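Local coordinates for putative uncharacterized protein PH1404 (PDB 3AF6), which probably terminates transcription by cutting nascent RNA at the exit channel of RNA polymerase, as a zinc-dependent nuclease of the metallo-beta-lactamase superfamily, at residues A[218-222]-A[223-227]; A[306-310]-A[311-315]. One frame throughout, in Å; residues are numbered along the deposited sequence.

Contact 1 of 2, residues A[218-222]-A[223-227]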
loop_
_atom_site.group_PDB
_atom_site.type_symbol
_atom_site.label_atom_id
_atom_site.label_comp_id
_atom_site.label_asym_id
_atom_site.label_seq_id
_atom_site.Cartn_x
_atom_site.Cartn_y
_atom_site.Cartn_z
ATOM N N PHE A 218 7.985 -6.651 4.528
ATOM C CA PHE A 218 8.035 -7.721 5.509
ATOM C C PHE A 218 6.732 -8.476 5.316
ATOM O O PHE A 218 5.755 -8.284 6.050
ATOM C CB PHE A 218 8.109 -7.161 6.920
ATOM C CG PHE A 218 8.716 -8.113 7.913
ATOM C CD1 PHE A 218 10.044 -8.520 7.779
ATOM C CD2 PHE A 218 7.968 -8.605 8.976
ATOM C CE1 PHE A 218 10.612 -9.401 8.687
ATOM C CE2 PHE A 218 8.533 -9.492 9.894
ATOM C CZ PHE A 218 9.849 -9.891 9.752
ATOM N N GLY A 219 6.722 -9.328 4.295
ATOM C CA GLY A 219 5.533 -10.077 3.991
ATOM C C GLY A 219 5.521 -11.458 4.595
ATOM O O GLY A 219 6.460 -11.902 5.270
ATOM N N VAL A 220 4.408 -12.127 4.340
ATOM C CA VAL A 220 4.161 -13.475 4.791
ATOM C C VAL A 220 3.744 -14.200 3.523
ATOM O O VAL A 220 3.427 -13.572 2.514
ATOM C CB VAL A 220 2.996 -13.505 5.800
ATOM C CG1 VAL A 220 1.758 -12.905 5.171
ATOM C CG2 VAL A 220 2.720 -14.930 6.237
ATOM N N ASN A 221 3.761 -15.519 3.561
ATOM C CA ASN A 221 3.348 -16.281 2.403
ATOM C C ASN A 221 2.125 -17.078 2.848
ATOM O O ASN A 221 2.271 -18.144 3.437
ATOM C CB ASN A 221 4.479 -17.205 1.972
ATOM C CG ASN A 221 4.131 -18.006 0.747
ATOM O OD1 ASN A 221 2.951 -18.202 0.444
ATOM N ND2 ASN A 221 5.146 -18.497 0.043
ATOM N N VAL A 222 0.924 -16.557 2.597
ATOM C CA VAL A 222 -0.293 -17.257 3.016
ATOM C C VAL A 222 -0.383 -18.626 2.359
ATOM O O VAL A 222 -0.951 -19.568 2.918
ATOM C CB VAL A 222 -1.586 -16.461 2.673
ATOM C CG1 VAL A 222 -1.649 -15.177 3.489
ATOM C CG2 VAL A 222 -1.644 -16.164 1.179
ATOM N N ALA A 223 0.192 -18.734 1.169
ATOM C CA ALA A 223 0.176 -19.992 0.439
ATOM C C ALA A 223 0.835 -21.102 1.248
ATOM O O ALA A 223 0.746 -22.272 0.880
ATOM C CB ALA A 223 0.899 -19.831 -0.912
ATOM N N MET A 224 1.495 -20.749 2.347
ATOM C CA MET A 224 2.161 -21.764 3.142
ATOM C C MET A 224 2.287 -21.519 4.642
ATOM O O MET A 224 3.343 -21.769 5.222
ATOM C CB MET A 224 3.540 -22.036 2.547
ATOM C CG MET A 224 3.465 -22.499 1.111
ATOM S SD MET A 224 5.009 -23.032 0.429
ATOM C CE MET A 224 4.972 -24.781 0.898
ATOM N N LEU A 225 1.212 -21.045 5.270
ATOM C CA LEU A 225 1.224 -20.817 6.712
ATOM C C LEU A 225 1.407 -22.152 7.424
ATOM O O LEU A 225 1.787 -22.194 8.588
ATOM C CB LEU A 225 -0.088 -20.184 7.175
ATOM C CG LEU A 225 -0.365 -18.725 6.825
ATOM C CD1 LEU A 225 -1.670 -18.289 7.471
ATOM C CD2 LEU A 225 0.775 -17.858 7.324
ATOM N N ASN A 226 1.117 -23.241 6.714
ATOM C CA ASN A 226 1.254 -24.597 7.251
ATOM C C ASN A 226 2.693 -24.864 7.697
ATOM O O ASN A 226 2.934 -25.696 8.572
ATOM C CB ASN A 226 0.843 -25.638 6.191
ATOM C CG ASN A 226 -0.675 -25.883 6.143
ATOM O OD1 ASN A 226 -1.462 -25.151 6.751
ATOM N ND2 ASN A 226 -1.087 -26.919 5.411
ATOM N N ASP A 227 3.645 -24.153 7.094
ATOM C CA ASP A 227 5.059 -24.315 7.426
ATOM C C ASP A 227 5.740 -22.971 7.672
ATOM O O ASP A 227 6.284 -22.375 6.748
ATOM C CB ASP A 227 5.781 -25.042 6.290
ATOM C CG ASP A 227 7.273 -25.136 6.516
ATOM O OD1 ASP A 227 7.986 -25.623 5.616
ATOM O OD2 ASP A 227 7.739 -24.724 7.598
#
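Val220 and Leu225 meet obliquely, methyl against methyl, across the bend of the chain at Val222 and Ala223, with Val220 CG2 3.7 Å from Leu225 CD2. Leu225 reaches back by turning CG beside its backbone N (chi1 -72°) and extending onward, which also sets CG 4.0 Å from the carbonyl oxygen of Val222. A beta-branched residue suits the incoming extended chain, while the longer leucine can span the turn from beyond it. Asn221 works differently: its CG is anti to the backbone N (chi1 -179°), and the amide oxygen OD1 stands 2.9 Å from Ala223 N, alongside the small CB of the alanine. A side chain as small as alanine's is consistent with the amide lying so near. The carbonyl oxygen of Asn221 accepts from Met224 N at 2.9 Å, although the position of that nitrogen is less certain. All this belongs to the loop that joins strand 213-216 to helix 228-231 in the metallo-beta-lactamase domain, beside the dinuclear zinc centre: the side chain of Val220 is about 6 Å from that of the zinc ligand Asp260. A short 3-10 bend at Val222 and Ala223 leads into a type I turn from Met224 to Asp227, closed by Asp227 N on Met224 O at 3.0 Å. Asp227 then N-caps the helix, its OD2 accepting from Tyr229 N. Leu225 and Val222 also pack on Phe295 of helix 282-301, and Val220 and Val222 touch Leu259.

Contact 2 of 2, residues A[306-310]-A[311-315]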
loop_
_atom_site.group_PDB
_atom_site.type_symbol
_atom_site.label_atom_id
_atom_site.label_comp_id
_atom_site.label_asym_id
_atom_site.label_seq_id
_atom_site.Cartn_x
_atom_site.Cartn_y
_atom_site.Cartn_z
ATOM N N PRO A 306 -4.971 -17.150 15.064
ATOM C CA PRO A 306 -4.455 -16.071 14.214
ATOM C C PRO A 306 -2.995 -15.700 14.488
ATOM O O PRO A 306 -2.519 -15.856 15.609
ATOM C CB PRO A 306 -5.428 -14.929 14.506
ATOM C CG PRO A 306 -5.775 -15.161 15.956
ATOM C CD PRO A 306 -5.987 -16.647 16.006
ATOM N N LEU A 307 -2.292 -15.217 13.460
ATOM C CA LEU A 307 -0.892 -14.824 13.606
ATOM C C LEU A 307 -0.746 -13.627 14.516
ATOM O O LEU A 307 0.296 -13.427 15.119
ATOM C CB LEU A 307 -0.268 -14.484 12.254
ATOM C CG LEU A 307 0.284 -15.616 11.384
ATOM C CD1 LEU A 307 0.819 -15.019 10.085
ATOM C CD2 LEU A 307 1.397 -16.353 12.121
ATOM N N TYR A 308 -1.784 -12.812 14.590
ATOM C CA TYR A 308 -1.757 -11.652 15.457
ATOM C C TYR A 308 -3.172 -11.149 15.652
ATOM O O TYR A 308 -4.116 -11.763 15.166
ATOM C CB TYR A 308 -0.857 -10.543 14.903
ATOM C CG TYR A 308 -0.924 -10.353 13.407
ATOM C CD1 TYR A 308 -0.030 -11.011 12.574
ATOM C CD2 TYR A 308 -1.891 -9.529 12.825
ATOM C CE1 TYR A 308 -0.087 -10.866 11.208
ATOM C CE2 TYR A 308 -1.960 -9.370 11.442
ATOM C CZ TYR A 308 -1.046 -10.048 10.643
ATOM O OH TYR A 308 -1.061 -9.908 9.283
ATOM N N ARG A 309 -3.311 -10.033 16.354
ATOM C CA ARG A 309 -4.618 -9.477 16.665
ATOM C C ARG A 309 -4.745 -7.995 16.337
ATOM O O ARG A 309 -3.763 -7.323 16.005
ATOM C CB ARG A 309 -4.891 -9.646 18.165
ATOM C CG ARG A 309 -4.549 -11.011 18.723
ATOM C CD ARG A 309 -5.624 -12.012 18.388
ATOM N NE ARG A 309 -5.262 -13.340 18.868
ATOM C CZ ARG A 309 -6.147 -14.267 19.206
ATOM N NH1 ARG A 309 -7.448 -13.998 19.118
ATOM N NH2 ARG A 309 -5.734 -15.454 19.635
ATOM N N PRO A 310 -5.976 -7.469 16.433
ATOM C CA PRO A 310 -6.307 -6.069 16.175
ATOM C C PRO A 310 -5.423 -5.081 16.939
ATOM O O PRO A 310 -5.069 -4.036 16.407
ATOM C CB PRO A 310 -7.764 -5.988 16.608
ATOM C CG PRO A 310 -8.294 -7.311 16.165
ATOM C CD PRO A 310 -7.207 -8.277 16.567
ATOM N N ARG A 311 -5.065 -5.391 18.179
ATOM C CA ARG A 311 -4.225 -4.463 18.944
ATOM C C ARG A 311 -2.861 -4.311 18.277
ATOM O O ARG A 311 -2.233 -3.253 18.354
ATOM C CB ARG A 311 -4.055 -4.938 20.398
ATOM C CG ARG A 311 -3.634 -6.384 20.533
ATOM C CD ARG A 311 -3.682 -6.865 21.977
ATOM N NE ARG A 311 -2.574 -6.347 22.780
ATOM C CZ ARG A 311 -2.367 -6.658 24.059
ATOM N NH1 ARG A 311 -3.196 -7.486 24.689
ATOM N NH2 ARG A 311 -1.329 -6.141 24.710
ATOM N N ASP A 312 -2.415 -5.376 17.619
ATOM C CA ASP A 312 -1.137 -5.373 16.920
ATOM C C ASP A 312 -1.254 -4.502 15.675
ATOM O O ASP A 312 -0.364 -3.710 15.368
ATOM C CB ASP A 312 -0.754 -6.798 16.529
ATOM C CG ASP A 312 -0.663 -7.713 17.724
ATOM O OD1 ASP A 312 0.081 -7.368 18.668
ATOM O OD2 ASP A 312 -1.332 -8.768 17.720
ATOM N N ILE A 313 -2.361 -4.658 14.962
ATOM C CA ILE A 313 -2.607 -3.870 13.778
ATOM C C ILE A 313 -2.773 -2.415 14.215
ATOM O O ILE A 313 -2.383 -1.494 13.502
ATOM C CB ILE A 313 -3.867 -4.357 13.066
ATOM C CG1 ILE A 313 -3.659 -5.803 12.621
ATOM C CG2 ILE A 313 -4.189 -3.454 11.888
ATOM C CD1 ILE A 313 -4.782 -6.358 11.774
ATOM N N LYS A 314 -3.342 -2.222 15.403
ATOM C CA LYS A 314 -3.543 -0.888 15.956
ATOM C C LYS A 314 -2.167 -0.270 16.161
ATOM O O LYS A 314 -1.996 0.943 16.030
ATOM C CB LYS A 314 -4.275 -0.974 17.299
ATOM C CG LYS A 314 -4.585 0.373 17.978
ATOM C CD LYS A 314 -4.815 0.162 19.477
ATOM C CE LYS A 314 -5.429 1.374 20.172
ATOM N NZ LYS A 314 -6.896 1.515 19.898
ATOM N N GLU A 315 -1.188 -1.109 16.485
ATOM C CA GLU A 315 0.179 -0.643 16.687
ATOM C C GLU A 315 0.809 -0.202 15.361
ATOM O O GLU A 315 1.511 0.807 15.306
ATOM C CB GLU A 315 1.025 -1.744 17.336
ATOM C CG GLU A 315 0.769 -1.908 18.820
ATOM C CD GLU A 315 1.001 -0.611 19.575
ATOM O OE1 GLU A 315 2.078 -0.014 19.387
ATOM O OE2 GLU A 315 0.115 -0.184 20.354
#
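The start of helix 310-319 in the metallo-beta-lactamase domain carries one half of a capping box, in which the third residue of the helix reaches back to the N-cap. Asp312 OD2 accepts from the backbone N of Arg309, the N-cap residue, at 2.7 Å and with a nearly straight N-H...O angle of 162°, using its anti lone pair. The carboxylate gets there because CG is turned beside the backbone N of Asp312 (chi1 -58°). Aspartate suits this place because its carboxylate can accept the N-H of the N-cap residue, and the helix dipole would probably favour a negative group here. Proline suits the first turn too, since Pro310 N needs no acceptor there. Arg309 O is shared by two donors, Ile313 N at 3.2 Å and Asp312 N at 2.9 Å; both fit because the first lies in the carbonyl plane and the second well above it. Lys314 N hydrogen-bonds to Pro310 O at 2.7 Å and carries the helix on. On the inner side Tyr308 and Ile313 cross at about a right angle, with Tyr308 CE2 4.1 Å from Ile313 CG1, while the tyrosine OH hydrogen-bonds Gly263 O, just past the zinc ligands Asp260 and His261. Phe295 of helix 282-301 also touches this tyrosine, and Gln292 touches Ile313. Pro306 CG sits 3.4 Å above the plane of the Arg309 guanidinium group, over its centre.

How the contacts relate
Contact 1 is a surface contact and contact 2 is partly buried, but both serve the same domain and lean on the same helix, 282-301, through Phe295. Their centres are about 16 Å apart, and they touch directly where Leu307 CD1 comes 4.0 Å from Leu225 CD2. In 218-227 an irregular loop bends back on itself with aliphatic side chains and an asparagine, beside the metal site. In 306-315 the chain enters a helix, so charge and ordered backbone bonds dominate, with a carboxylate at the helix start and a tyrosine turned inward. Asp227 is itself an N-cap, whereas Asp312 reaches back to one.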